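Local atomic coordinates of flagellar biosynthesis protein FlhA (Bacillus subtilis, PDB entry 3MIX), a protein that takes part in the export of flagellum proteins by the type III secretion system, and is represented here by its cytosolic domain. Residues A[100-105]-A[117-122]; A[237-242]-A[266-271]; A[283-288]-A[338-343]. All coordinates share one frame; numbering follows the deposited sequence.

How the contacts relate
Followed from the N terminus, the three contacts come strictly in series: none lies within another and none cross. Contact 1 closes the hairpin of strands 103-108 and 111-117 at the edge of the four-stranded mixed sheet. Contact 2 then brings the start of helix 240-250 back against the junction of helices 257-267 and 269-276. Helix 269-276 leads straight into strand 283-288, where contact 3 opens; it closes a longer loop, mostly helical, by bridging that strand to 339-341. Contacts 2 and 3 are neighbours, about 20 Å between centres, whereas contact 1 lies about 41 Å from contact 2, centre to centre, on the other side of the chain's centre.

Contact 1. Residues A[100-105]-A[117-122]; sequences QPNEYR and ELLLDH
N102 and L118 meet through backbone and side chain together. The amide N of L118 donates to the carbonyl O of N102 (2.9 Å), and the same oxygen receives the CA-H of E117. Followed outward, the N102 side chain runs over the carbonyl of L118: its CB lies 3.2 Å from L118 O, CG is equally near it, and OD1 comes to 3.1 Å from L118 O, an approach of two acceptors that is probably a cost, so the tip gives packing and no bond. N102 ND2 packs on L119, 3.5 Å from its CD2. With CG opposite its own carbonyl carbon (chi1 -68°), the amide leans away from the oxygen that L118 N uses. An alanine here takes the amide away, and L119 CD2, left without the group it rests against, would probably be freer to turn.

Next along, E103 and E117 form an antiparallel non-hydrogen-bonded pair ending a beta hairpin. Their side chains lie side by side and point the same way; E103 OE1 sits 3.2 Å from E117 CB, and the carboxylate planes are 86° apart. The Y104 ring slants across L118, with Y104 CE2 3.8 Å from L118 CG, while its hydroxyl is hydrogen-bonded to H177. Apolar L118 suits this buried spot: its branches meet the Y104 ring and P170, V173 and V174 of helix 170-189, with no polar group to satisfy.

Across these two segments, one backbone bond and an aromatic-aliphatic contact hold the hairpin's end; E103 OE1 and E117 OE1, 4.0 Å apart, are likely tolerable because water can reach this edge.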
ATOM      1  N   GLN A 100     -13.708 -21.064  13.272  1.00 59.46           N
ATOM      2  CA  GLN A 100     -14.516 -22.135  12.714  1.00 62.29           C
ATOM      3  C   GLN A 100     -13.640 -23.065  11.876  1.00 61.82           C
ATOM      4  O   GLN A 100     -12.628 -22.626  11.334  1.00 59.80           O
ATOM      5  CB  GLN A 100     -15.652 -21.554  11.865  1.00 63.40           C
ATOM      6  CG  GLN A 100     -16.766 -20.871  12.680  1.00 65.65           C
ATOM      7  CD  GLN A 100     -17.655 -21.853  13.444  1.00 69.56           C
ATOM      8  OE1 GLN A 100     -18.001 -22.925  12.943  1.00 70.94           O
ATOM      9  NE2 GLN A 100     -18.039 -21.474  14.664  1.00 70.56           N
ATOM     10  N   PRO A 101     -14.015 -24.356  11.784  1.00 64.10           N
ATOM     11  CA  PRO A 101     -13.251 -25.332  11.010  1.00 63.97           C
ATOM     12  C   PRO A 101     -12.710 -24.781   9.689  1.00 61.96           C
ATOM     13  O   PRO A 101     -11.513 -24.889   9.425  1.00 60.42           O
ATOM     14  CB  PRO A 101     -14.274 -26.452  10.743  1.00 67.25           C
ATOM     15  CG  PRO A 101     -15.538 -26.071  11.517  1.00 68.92           C
ATOM     16  CD  PRO A 101     -15.146 -25.001  12.477  1.00 66.98           C
ATOM     17  N   ASN A 102     -13.589 -24.181   8.889  1.00 61.97           N
ATOM     18  CA  ASN A 102     -13.247 -23.692   7.558  1.00 60.47           C
ATOM     19  C   ASN A 102     -12.704 -22.255   7.525  1.00 57.20           C
ATOM     20  O   ASN A 102     -12.442 -21.719   6.455  1.00 56.03           O
ATOM     21  CB  ASN A 102     -14.466 -23.796   6.636  1.00 62.56           C
ATOM     22  CG  ASN A 102     -14.850 -25.234   6.319  1.00 66.05           C
ATOM     23  OD1 ASN A 102     -13.994 -26.080   6.047  1.00 66.73           O
ATOM     24  ND2 ASN A 102     -16.145 -25.508   6.332  1.00 67.33           N
ATOM     25  N   GLU A 103     -12.533 -21.641   8.689  1.00 55.77           N
ATOM     26  CA  GLU A 103     -12.203 -20.217   8.760  1.00 53.54           C
ATOM     27  C   GLU A 103     -10.707 -19.916   8.687  1.00 50.25           C
ATOM     28  O   GLU A 103      -9.899 -20.581   9.338  1.00 50.17           O
ATOM     29  CB  GLU A 103     -12.770 -19.598  10.036  1.00 53.98           C
ATOM     30  CG  GLU A 103     -13.335 -18.210   9.833  1.00 55.59           C
ATOM     31  CD  GLU A 103     -14.792 -18.238   9.385  1.00 61.46           C
ATOM     32  OE1 GLU A 103     -15.058 -18.619   8.219  1.00 63.06           O
ATOM     33  OE2 GLU A 103     -15.670 -17.875  10.202  1.00 62.80           O
ATOM     34  N   TYR A 104     -10.350 -18.909   7.894  1.00 47.23           N
ATOM     35  CA  TYR A 104      -9.013 -18.347   7.962  1.00 43.85           C
ATOM     36  C   TYR A 104      -9.064 -16.865   8.289  1.00 41.85           C
ATOM     37  O   TYR A 104     -10.074 -16.196   8.052  1.00 42.44           O
ATOM     38  CB  TYR A 104      -8.212 -18.598   6.678  1.00 42.69           C
ATOM     39  CG  TYR A 104      -8.702 -17.830   5.473  1.00 42.12           C
ATOM     40  CD1 TYR A 104      -8.286 -16.513   5.247  1.00 39.13           C
ATOM     41  CD2 TYR A 104      -9.565 -18.421   4.549  1.00 42.60           C
ATOM     42  CE1 TYR A 104      -8.728 -15.801   4.140  1.00 39.86           C
ATOM     43  CE2 TYR A 104     -10.014 -17.720   3.437  1.00 43.87           C
ATOM     44  CZ  TYR A 104      -9.585 -16.406   3.237  1.00 42.42           C
ATOM     45  OH  TYR A 104     -10.017 -15.698   2.144  1.00 41.74           O
ATOM     46  N   ARG A 105      -7.951 -16.370   8.810  1.00 39.33           N
ATOM     47  CA  ARG A 105      -7.809 -14.989   9.233  1.00 37.99           C
ATOM     48  C   ARG A 105      -6.395 -14.476   8.906  1.00 34.72           C
ATOM     49  O   ARG A 105      -5.416 -15.203   9.073  1.00 34.03           O
ATOM     50  CB  ARG A 105      -8.053 -14.933  10.731  1.00 39.26           C
ATOM     51  CG  ARG A 105      -8.366 -13.581  11.287  1.00 43.09           C
ATOM     52  CD  ARG A 105      -8.602 -13.703  12.784  1.00 49.28           C
ATOM     53  NE  ARG A 105      -8.335 -12.446  13.481  1.00 53.26           N
ATOM     54  CZ  ARG A 105      -7.928 -12.361  14.749  1.00 56.70           C
ATOM     55  NH1 ARG A 105      -7.710 -13.466  15.462  1.00 57.41           N
ATOM     56  NH2 ARG A 105      -7.718 -11.165  15.299  1.00 57.30           N
ATOM     57  N   GLU A 117     -13.428 -18.044   4.564  1.00 61.11           N
ATOM     58  CA  GLU A 117     -13.777 -19.445   4.747  1.00 63.94           C
ATOM     59  C   GLU A 117     -13.474 -20.223   3.472  1.00 64.56           C
ATOM     60  O   GLU A 117     -13.709 -19.739   2.364  1.00 64.65           O
ATOM     61  CB  GLU A 117     -15.254 -19.595   5.146  1.00 66.75           C
ATOM     62  CG  GLU A 117     -16.289 -19.081   4.119  1.00 70.24           C
ATOM     63  CD  GLU A 117     -16.198 -17.575   3.840  1.00 71.26           C
ATOM     64  OE1 GLU A 117     -15.848 -16.801   4.765  1.00 70.48           O
ATOM     65  OE2 GLU A 117     -16.479 -17.159   2.691  1.00 72.62           O
ATOM     66  N   LEU A 118     -12.935 -21.422   3.633  1.00 65.31           N
ATOM     67  CA  LEU A 118     -12.628 -22.269   2.492  1.00 66.45           C
ATOM     68  C   LEU A 118     -13.229 -23.662   2.627  1.00 69.69           C
ATOM     69  O   LEU A 118     -13.289 -24.231   3.719  1.00 70.46           O
ATOM     70  CB  LEU A 118     -11.117 -22.365   2.277  1.00 64.38           C
ATOM     71  CG  LEU A 118     -10.330 -21.113   1.867  1.00 61.51           C
ATOM     72  CD1 LEU A 118      -8.837 -21.409   1.933  1.00 59.77           C
ATOM     73  CD2 LEU A 118     -10.718 -20.595   0.479  1.00 61.34           C
ATOM     74  N   LEU A 119     -13.686 -24.192   1.501  1.00 71.87           N
ATOM     75  CA  LEU A 119     -14.147 -25.568   1.409  1.00 74.97           C
ATOM     76  C   LEU A 119     -13.179 -26.290   0.477  1.00 75.19           C
ATOM     77  O   LEU A 119     -13.305 -26.215  -0.748  1.00 75.78           O
ATOM     78  CB  LEU A 119     -15.581 -25.612   0.878  1.00 77.75           C
ATOM     79  CG  LEU A 119     -16.676 -24.989   1.753  1.00 78.82           C
ATOM     80  CD1 LEU A 119     -17.945 -24.745   0.944  1.00 81.65           C
ATOM     81  CD2 LEU A 119     -16.979 -25.855   2.973  1.00 80.70           C
ATOM     82  N   LEU A 120     -12.204 -26.974   1.075  1.00 74.80           N
ATOM     83  CA  LEU A 120     -11.038 -27.508   0.360  1.00 74.55           C
ATOM     84  C   LEU A 120     -11.400 -28.474  -0.762  1.00 77.67           C
ATOM     85  O   LEU A 120     -10.719 -28.525  -1.790  1.00 77.47           O
ATOM     86  CB  LEU A 120     -10.070 -28.199   1.329  1.00 74.14           C
ATOM     87  CG  LEU A 120      -9.929 -27.701   2.772  1.00 72.51           C
ATOM     88  CD1 LEU A 120     -10.894 -28.475   3.691  1.00 75.48           C
ATOM     89  CD2 LEU A 120      -8.498 -27.861   3.239  1.00 69.65           C
ATOM     90  N   ASP A 121     -12.475 -29.230  -0.557  1.00 80.65           N
ATOM     91  CA  ASP A 121     -12.929 -30.219  -1.527  1.00 83.98           C
ATOM     92  C   ASP A 121     -13.789 -29.576  -2.623  1.00 84.64           C
ATOM     93  O   ASP A 121     -14.356 -30.278  -3.459  1.00 87.62           O
ATOM     94  CB  ASP A 121     -13.707 -31.339  -0.818  1.00 87.10           C
ATOM     95  CG  ASP A 121     -13.126 -31.689   0.553  1.00 86.95           C
ATOM     96  OD1 ASP A 121     -13.070 -30.800   1.432  1.00 85.15           O
ATOM     97  OD2 ASP A 121     -12.734 -32.861   0.755  1.00 89.45           O
ATOM     98  N   HIS A 122     -13.872 -28.245  -2.624  1.00 81.93           N
ATOM     99  CA  HIS A 122     -14.760 -27.524  -3.544  1.00 82.58           C
ATOM    100  C   HIS A 122     -14.050 -26.556  -4.495  1.00 80.02           C
ATOM    101  O   HIS A 122     -12.821 -26.540  -4.579  1.00 77.61           O
ATOM    102  CB  HIS A 122     -15.869 -26.803  -2.767  1.00 82.86           C
ATOM    103  CG  HIS A 122     -16.869 -27.729  -2.150  1.00 86.24           C
ATOM    104  ND1 HIS A 122     -18.038 -28.089  -2.785  1.00 90.45           N
ATOM    105  CD2 HIS A 122     -16.872 -28.376  -0.960  1.00 86.95           C
ATOM    106  CE1 HIS A 122     -18.720 -28.916  -2.012  1.00 93.03           C
ATOM    107  NE2 HIS A 122     -18.035 -29.104  -0.898  1.00 91.19           N
TER

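Contact 2. Residues A[237-242]-A[266-271]; sequences IRNLVT and QALAKQ
T242 presses its methyl group against A267 in the close-packed half of this contact. T242 CG2 stands 3.8 Å from A267 CB and 3.7 Å from the carbonyl O of A267, while L268 CD2 comes up to T242 CG2 at 4.0 Å. The first torsion of T242 explains the choice of branch: OG1 lies opposite the carbonyl carbon (chi1 -61°), which leaves CG2 opposite the backbone N and directed at the other helix. Alanine suits the facing position, since its single CB leaves room for the threonine methyl. L268, the one buried residue among those that touch, has a CD2 that touches both T242 CG2 and N239 CB, and it slides past the N239 side chain in the opposite direction. It also rests on I243 of helix 240-250, much as A267 rests on T246 one turn further along.

Towards N239 and Q271 the fit becomes looser and water takes over. N239 precedes helix 240-250 at its N-cap position, and its backbone N donates to a water at 3.0 Å; the water in turn donates to OE1 of Q271 at 2.7 Å. The Q271 chain is extended, with CG opposite the backbone N (chi1 173°), which carries the amide across to the water beside N239 N. Its other end, NE2, is hydrogen-bonded to S236 O, which fixes which way the amide faces. Direct contact here amounts to little more than Q271 OE1 beside N239 CB, 3.9 Å apart.

Small apolar groups therefore supply the direct packing between the start of helix 240-250 and the break at L268, where one helix ends and helix 269-276 begins. The polar link runs through a single bound water, and consistent with this the interface is small and lies at the surface.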
ATOM      1  N   ILE A 237       8.368   0.864  -5.550  1.00  8.40           N
ATOM      2  CA  ILE A 237       9.700   1.299  -5.128  1.00  8.01           C
ATOM      3  C   ILE A 237      10.821   0.447  -5.743  1.00  8.27           C
ATOM      4  O   ILE A 237      11.930   0.398  -5.190  1.00  8.09           O
ATOM      5  CB  ILE A 237       9.824   1.357  -3.575  1.00  7.39           C
ATOM      6  CG1 ILE A 237       9.597  -0.038  -2.937  1.00  7.24           C
ATOM      7  CG2 ILE A 237       8.806   2.406  -2.983  1.00  7.37           C
ATOM      8  CD1 ILE A 237       9.845  -0.103  -1.436  1.00  6.85           C
ATOM      9  N   ARG A 238      10.552  -0.209  -6.882  1.00  8.92           N
ATOM     10  CA  ARG A 238      11.608  -0.910  -7.651  1.00 10.27           C
ATOM     11  C   ARG A 238      12.749  -0.053  -8.161  1.00 10.23           C
ATOM     12  O   ARG A 238      13.881  -0.522  -8.214  1.00 11.81           O
ATOM     13  CB  ARG A 238      11.016  -1.669  -8.846  1.00 12.22           C
ATOM     14  CG  ARG A 238      10.126  -2.790  -8.308  1.00 15.83           C
ATOM     15  CD  ARG A 238      10.372  -4.063  -8.947  1.00 23.18           C
ATOM     16  NE  ARG A 238      11.756  -4.313  -9.310  1.00 27.37           N
ATOM     17  CZ  ARG A 238      12.081  -5.017 -10.382  1.00 29.16           C
ATOM     18  NH1 ARG A 238      13.344  -5.238 -10.683  1.00 33.31           N
ATOM     19  NH2 ARG A 238      11.127  -5.478 -11.168  1.00 30.25           N
ATOM     20  N   ASN A 239      12.456   1.187  -8.544  1.00  9.86           N
ATOM     21  CA  ASN A 239      13.455   2.061  -9.112  1.00 10.33           C
ATOM     22  C   ASN A 239      14.191   2.783  -7.969  1.00  9.79           C
ATOM     23  O   ASN A 239      14.006   3.993  -7.723  1.00  9.72           O
ATOM     24  CB  ASN A 239      12.818   3.060 -10.086  1.00 10.94           C
ATOM     25  CG  ASN A 239      13.862   3.757 -10.981  1.00 11.78           C
ATOM     26  OD1 ASN A 239      13.512   4.364 -12.011  1.00 12.62           O
ATOM     27  ND2 ASN A 239      15.140   3.641 -10.612  1.00 11.77           N
ATOM     28  N   LEU A 240      15.033   2.018  -7.296  1.00  9.64           N
ATOM     29  CA  LEU A 240      15.749   2.499  -6.137  1.00  9.33           C
ATOM     30  C   LEU A 240      16.789   3.550  -6.505  1.00  9.97           C
ATOM     31  O   LEU A 240      17.047   4.470  -5.707  1.00  9.87           O
ATOM     32  CB  LEU A 240      16.428   1.332  -5.402  1.00  9.35           C
ATOM     33  CG  LEU A 240      15.533   0.328  -4.676  1.00  8.79           C
ATOM     34  CD1 LEU A 240      16.371  -0.888  -4.203  1.00  9.22           C
ATOM     35  CD2 LEU A 240      14.784   1.009  -3.509  1.00  8.08           C
ATOM     36  N   VAL A 241      17.376   3.401  -7.701  1.00 10.80           N
ATOM     37  CA  VAL A 241      18.367   4.347  -8.192  1.00 11.64           C
ATOM     38  C   VAL A 241      17.797   5.756  -8.282  1.00 11.62           C
ATOM     39  O   VAL A 241      18.344   6.698  -7.712  1.00 11.84           O
ATOM     40  CB  VAL A 241      19.015   3.863  -9.528  1.00 12.72           C
ATOM     41  CG1 VAL A 241      19.980   4.920 -10.109  1.00 13.77           C
ATOM     42  CG2 VAL A 241      19.774   2.536  -9.257  1.00 13.03           C
ATOM     43  N   THR A 242      16.685   5.880  -8.998  1.00 11.56           N
ATOM     44  CA  THR A 242      16.051   7.169  -9.191  1.00 11.81           C
ATOM     45  C   THR A 242      15.566   7.726  -7.855  1.00 11.12           C
ATOM     46  O   THR A 242      15.786   8.896  -7.597  1.00 11.55           O
ATOM     47  CB  THR A 242      14.926   7.112 -10.241  1.00 12.16           C
ATOM     48  OG1 THR A 242      15.487   6.709 -11.508  1.00 13.08           O
ATOM     49  CG2 THR A 242      14.203   8.500 -10.387  1.00 12.67           C
ATOM     50  N   GLN A 266       7.593  12.967  -8.585  1.00 17.27           N
ATOM     51  CA  GLN A 266       7.904  13.697  -9.830  1.00 19.23           C
ATOM     52  C   GLN A 266       9.049  13.028 -10.597  1.00 18.83           C
ATOM     53  O   GLN A 266       8.957  12.799 -11.819  1.00 19.83           O
ATOM     54  CB  GLN A 266       8.234  15.163  -9.540  1.00 20.75           C
ATOM     55  CG  GLN A 266       8.370  16.036 -10.800  1.00 26.07           C
ATOM     56  CD  GLN A 266       8.888  17.449 -10.508  1.00 30.94           C
ATOM     57  OE1 GLN A 266       9.478  18.096 -11.381  1.00 34.13           O
ATOM     58  NE2 GLN A 266       8.670  17.930  -9.286  1.00 32.93           N
ATOM     59  N   ALA A 267      10.117  12.669  -9.888  1.00 17.54           N
ATOM     60  CA  ALA A 267      11.244  11.990 -10.538  1.00 17.54           C
ATOM     61  C   ALA A 267      10.833  10.667 -11.174  1.00 17.35           C
ATOM     62  O   ALA A 267      11.477  10.201 -12.126  1.00 18.70           O
ATOM     63  CB  ALA A 267      12.399  11.786  -9.565  1.00 16.48           C
ATOM     64  N   LEU A 268       9.741  10.100 -10.674  1.00 16.63           N
ATOM     65  CA  LEU A 268       9.206   8.808 -11.123  1.00 15.92           C
ATOM     66  C   LEU A 268       8.030   8.972 -12.132  1.00 17.28           C
ATOM     67  O   LEU A 268       7.190   8.082 -12.288  1.00 16.53           O
ATOM     68  CB  LEU A 268       8.761   8.005  -9.874  1.00 14.28           C
ATOM     69  CG  LEU A 268       9.867   7.435  -8.961  1.00 11.72           C
ATOM     70  CD1 LEU A 268       9.301   6.717  -7.735  1.00 10.86           C
ATOM     71  CD2 LEU A 268      10.798   6.477  -9.696  1.00 11.36           C
ATOM     72  N   ALA A 269       7.966  10.127 -12.787  1.00 19.16           N
ATOM     73  CA  ALA A 269       6.914  10.429 -13.784  1.00 22.05           C
ATOM     74  C   ALA A 269       6.731   9.328 -14.831  1.00 23.02           C
ATOM     75  O   ALA A 269       5.620   8.883 -15.068  1.00 23.47           O
ATOM     76  CB  ALA A 269       7.168  11.805 -14.474  1.00 23.07           C
ATOM     77  N   LYS A 270       7.824   8.863 -15.427  1.00 24.14           N
ATOM     78  CA  LYS A 270       7.743   7.794 -16.429  1.00 26.30           C
ATOM     79  C   LYS A 270       7.026   6.551 -15.882  1.00 25.44           C
ATOM     80  O   LYS A 270       6.128   6.007 -16.533  1.00 27.19           O
ATOM     81  CB  LYS A 270       9.138   7.409 -16.913  1.00 26.84           C
ATOM     82  CG  LYS A 270       9.174   6.202 -17.835  1.00 30.40           C
ATOM     83  CD  LYS A 270      10.551   5.526 -17.804  1.00 34.60           C
ATOM     84  CE  LYS A 270      11.464   6.041 -18.905  1.00 39.34           C
ATOM     85  NZ  LYS A 270      11.786   7.497 -18.782  1.00 41.80           N
ATOM     86  N   GLN A 271       7.442   6.106 -14.699  1.00 23.24           N
ATOM     87  CA  GLN A 271       6.825   4.969 -14.039  1.00 21.97           C
ATOM     88  C   GLN A 271       5.341   5.218 -13.730  1.00 22.66           C
ATOM     89  O   GLN A 271       4.495   4.362 -13.978  1.00 23.19           O
ATOM     90  CB  GLN A 271       7.585   4.639 -12.765  1.00 20.07           C
ATOM     91  CG  GLN A 271       6.975   3.576 -11.869  1.00 17.67           C
ATOM     92  CD  GLN A 271       7.746   3.466 -10.567  1.00 16.56           C
ATOM     93  OE1 GLN A 271       8.979   3.391 -10.565  1.00 15.94           O
ATOM     94  NE2 GLN A 271       7.031   3.459  -9.454  1.00 11.92           N
TER
HETATM   95  O   HOH W   1      10.213   3.077  -8.199  1.00  2.00           O

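Contact 3. Residues A[283-288]-A[338-343]; sequences LKVVTC and ILLCSP
The carbonyl O of V286 is approached by several groups of the facing strand. L340 N gives V286 O a nearly straight hydrogen bond (2.9 Å), the CA-H of L339 adds a weaker C-H...O contact, and L339 CD1 packs on V286 O at 3.4 Å. On the other side of the same residue, V286 N donates to I338 O over 3.2 Å, from a position tilted out of that carbonyl's plane. V286 thus binds the residues before and after L339, the pattern of a parallel beta bridge. It is a single bridge, and the touching pieces diverge by 47° end to end.

Apolar side chains close both flanks of these bonds. L339 has CG anti to the backbone N (chi1 -176°), and its chain then turns CD1 towards V286 CG1 at 3.7 Å and C288 SG at 3.6 Å. Thus one leucine methyl spans a valine and a cysteine while also covering the carbonyl between them. V285 uses its two branches separately: CG1 meets L340 CB at 3.6 Å, the two side chains crossing at about a right angle, and CG2 reaches I338 CG2 at 4.0 Å. Beta-branched valine and isoleucine suit an extended backbone, and the leucines add reach to fill the buried seam.

The bridge joins two small parallel sheets. Strand 283-288 lies between 374-375 and 379-380, with T287 OG1 hydrogen-bonded to S376, whereas 339-341 pairs with 362-364. Helix 343-353 covers L339 through V349 and L353, V380 touches both V286 and L339, and L363 lies against I338 and L340.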
ATOM      1  N   LEU A 283      -6.004   9.502 -21.909  1.00 73.79           N
ATOM      2  CA  LEU A 283      -6.313   9.121 -20.543  1.00 71.05           C
ATOM      3  C   LEU A 283      -7.484   9.935 -19.991  1.00 72.35           C
ATOM      4  O   LEU A 283      -7.468  11.169 -20.033  1.00 73.15           O
ATOM      5  CB  LEU A 283      -5.067   9.308 -19.677  1.00 67.78           C
ATOM      6  CG  LEU A 283      -5.110   8.934 -18.196  1.00 64.74           C
ATOM      7  CD1 LEU A 283      -5.383   7.449 -18.005  1.00 63.57           C
ATOM      8  CD2 LEU A 283      -3.800   9.343 -17.552  1.00 61.69           C
ATOM      9  N   LYS A 284      -8.487   9.233 -19.469  1.00 72.40           N
ATOM     10  CA  LYS A 284      -9.685   9.865 -18.906  1.00 74.01           C
ATOM     11  C   LYS A 284      -9.413  10.362 -17.480  1.00 71.38           C
ATOM     12  O   LYS A 284      -9.229   9.561 -16.564  1.00 69.14           O
ATOM     13  CB  LYS A 284     -10.873   8.891 -18.902  1.00 75.74           C
ATOM     14  CG  LYS A 284     -10.899   7.849 -20.031  1.00 77.42           C
ATOM     15  CD  LYS A 284     -11.475   8.392 -21.334  1.00 80.66           C
ATOM     16  CE  LYS A 284     -11.770   7.249 -22.296  1.00 82.87           C
ATOM     17  NZ  LYS A 284     -12.294   7.719 -23.609  1.00 86.02           N
ATOM     18  N   VAL A 285      -9.404  11.683 -17.301  1.00 71.67           N
ATOM     19  CA  VAL A 285      -8.967  12.305 -16.045  1.00 69.08           C
ATOM     20  C   VAL A 285      -9.889  13.432 -15.558  1.00 70.76           C
ATOM     21  O   VAL A 285     -10.141  14.393 -16.284  1.00 73.11           O
ATOM     22  CB  VAL A 285      -7.521  12.858 -16.185  1.00 67.29           C
ATOM     23  CG1 VAL A 285      -7.236  13.913 -15.141  1.00 67.01           C
ATOM     24  CG2 VAL A 285      -6.496  11.733 -16.089  1.00 64.41           C
ATOM     25  N   VAL A 286     -10.382  13.310 -14.325  1.00 69.33           N
ATOM     26  CA  VAL A 286     -11.095  14.405 -13.658  1.00 70.26           C
ATOM     27  C   VAL A 286     -10.073  15.444 -13.197  1.00 68.25           C
ATOM     28  O   VAL A 286      -9.035  15.091 -12.634  1.00 65.29           O
ATOM     29  CB  VAL A 286     -11.918  13.906 -12.430  1.00 70.16           C
ATOM     30  CG1 VAL A 286     -12.586  15.063 -11.702  1.00 71.85           C
ATOM     31  CG2 VAL A 286     -12.970  12.899 -12.853  1.00 72.12           C
ATOM     32  N   THR A 287     -10.353  16.719 -13.447  1.00 69.74           N
ATOM     33  CA  THR A 287      -9.499  17.792 -12.942  1.00 68.22           C
ATOM     34  C   THR A 287     -10.152  18.506 -11.763  1.00 68.59           C
ATOM     35  O   THR A 287     -11.256  18.148 -11.343  1.00 69.40           O
ATOM     36  CB  THR A 287      -9.108  18.816 -14.037  1.00 70.20           C
ATOM     37  OG1 THR A 287     -10.266  19.187 -14.798  1.00 74.02           O
ATOM     38  CG2 THR A 287      -8.032  18.238 -14.957  1.00 68.49           C
ATOM     39  N   CYS A 288      -9.448  19.497 -11.225  1.00 67.53           N
ATOM     40  CA  CYS A 288      -9.929  20.261 -10.085  1.00 68.53           C
ATOM     41  C   CYS A 288     -10.129  21.716 -10.483  1.00 71.61           C
ATOM     42  O   CYS A 288      -9.286  22.295 -11.177  1.00 71.45           O
ATOM     43  CB  CYS A 288      -8.953  20.163  -8.905  1.00 65.32           C
ATOM     44  SG  CYS A 288      -8.941  18.572  -8.027  1.00 62.27           S
ATOM     45  N   ILE A 338      -9.266   8.699 -12.018  1.00 63.71           N
ATOM     46  CA  ILE A 338      -8.030   9.384 -11.630  1.00 60.39           C
ATOM     47  C   ILE A 338      -8.318  10.873 -11.448  1.00 60.91           C
ATOM     48  O   ILE A 338      -9.226  11.393 -12.078  1.00 63.81           O
ATOM     49  CB  ILE A 338      -6.900   9.165 -12.683  1.00 59.52           C
ATOM     50  CG1 ILE A 338      -6.349   7.738 -12.598  1.00 57.77           C
ATOM     51  CG2 ILE A 338      -5.749  10.159 -12.510  1.00 57.73           C
ATOM     52  CD1 ILE A 338      -6.629   6.895 -13.816  1.00 58.95           C
ATOM     53  N   LEU A 339      -7.551  11.548 -10.590  1.00 58.25           N
ATOM     54  CA  LEU A 339      -7.701  12.987 -10.351  1.00 58.48           C
ATOM     55  C   LEU A 339      -6.390  13.758 -10.562  1.00 57.14           C
ATOM     56  O   LEU A 339      -5.390  13.457  -9.926  1.00 54.85           O
ATOM     57  CB  LEU A 339      -8.252  13.239  -8.942  1.00 57.83           C
ATOM     58  CG  LEU A 339      -8.567  14.677  -8.514  1.00 58.63           C
ATOM     59  CD1 LEU A 339      -9.718  15.274  -9.342  1.00 60.57           C
ATOM     60  CD2 LEU A 339      -8.902  14.736  -7.040  1.00 55.69           C
ATOM     61  N   LEU A 340      -6.400  14.746 -11.457  1.00 58.72           N
ATOM     62  CA  LEU A 340      -5.235  15.613 -11.675  1.00 57.83           C
ATOM     63  C   LEU A 340      -5.391  16.951 -10.978  1.00 58.57           C
ATOM     64  O   LEU A 340      -6.495  17.492 -10.900  1.00 61.41           O
ATOM     65  CB  LEU A 340      -4.999  15.878 -13.164  1.00 59.31           C
ATOM     66  CG  LEU A 340      -4.036  15.022 -13.991  1.00 58.81           C
ATOM     67  CD1 LEU A 340      -3.961  15.587 -15.405  1.00 61.26           C
ATOM     68  CD2 LEU A 340      -2.634  14.935 -13.385  1.00 56.49           C
ATOM     69  N   CYS A 341      -4.279  17.482 -10.480  1.00 56.28           N
ATOM     70  CA  CYS A 341      -4.246  18.798  -9.862  1.00 56.93           C
ATOM     71  C   CYS A 341      -2.828  19.323  -9.927  1.00 55.64           C
ATOM     72  O   CYS A 341      -1.926  18.615 -10.386  1.00 53.77           O
ATOM     73  CB  CYS A 341      -4.759  18.756  -8.420  1.00 56.63           C
ATOM     74  SG  CYS A 341      -3.821  17.687  -7.306  1.00 52.09           S
ATOM     75  N   SER A 342      -2.629  20.563  -9.490  1.00 56.88           N
ATOM     76  CA  SER A 342      -1.313  21.184  -9.571  1.00 56.42           C
ATOM     77  C   SER A 342      -0.429  20.646  -8.465  1.00 53.65           C
ATOM     78  O   SER A 342      -0.940  20.271  -7.408  1.00 53.14           O
ATOM     79  CB  SER A 342      -1.410  22.715  -9.508  1.00 59.06           C
ATOM     80  OG  SER A 342      -1.844  23.155  -8.234  1.00 60.39           O
ATOM     81  N   PRO A 343       0.900  20.591  -8.711  1.00 52.26           N
ATOM     82  CA  PRO A 343       1.886  20.048  -7.763  1.00 49.73           C
ATOM     83  C   PRO A 343       1.810  20.561  -6.312  1.00 49.79           C
ATOM     84  O   PRO A 343       1.835  19.735  -5.398  1.00 48.64           O
ATOM     85  CB  PRO A 343       3.237  20.401  -8.400  1.00 49.42           C
ATOM     86  CG  PRO A 343       2.954  20.572  -9.847  1.00 50.82           C
ATOM     87  CD  PRO A 343       1.510  20.925 -10.016  1.00 52.50           C
TER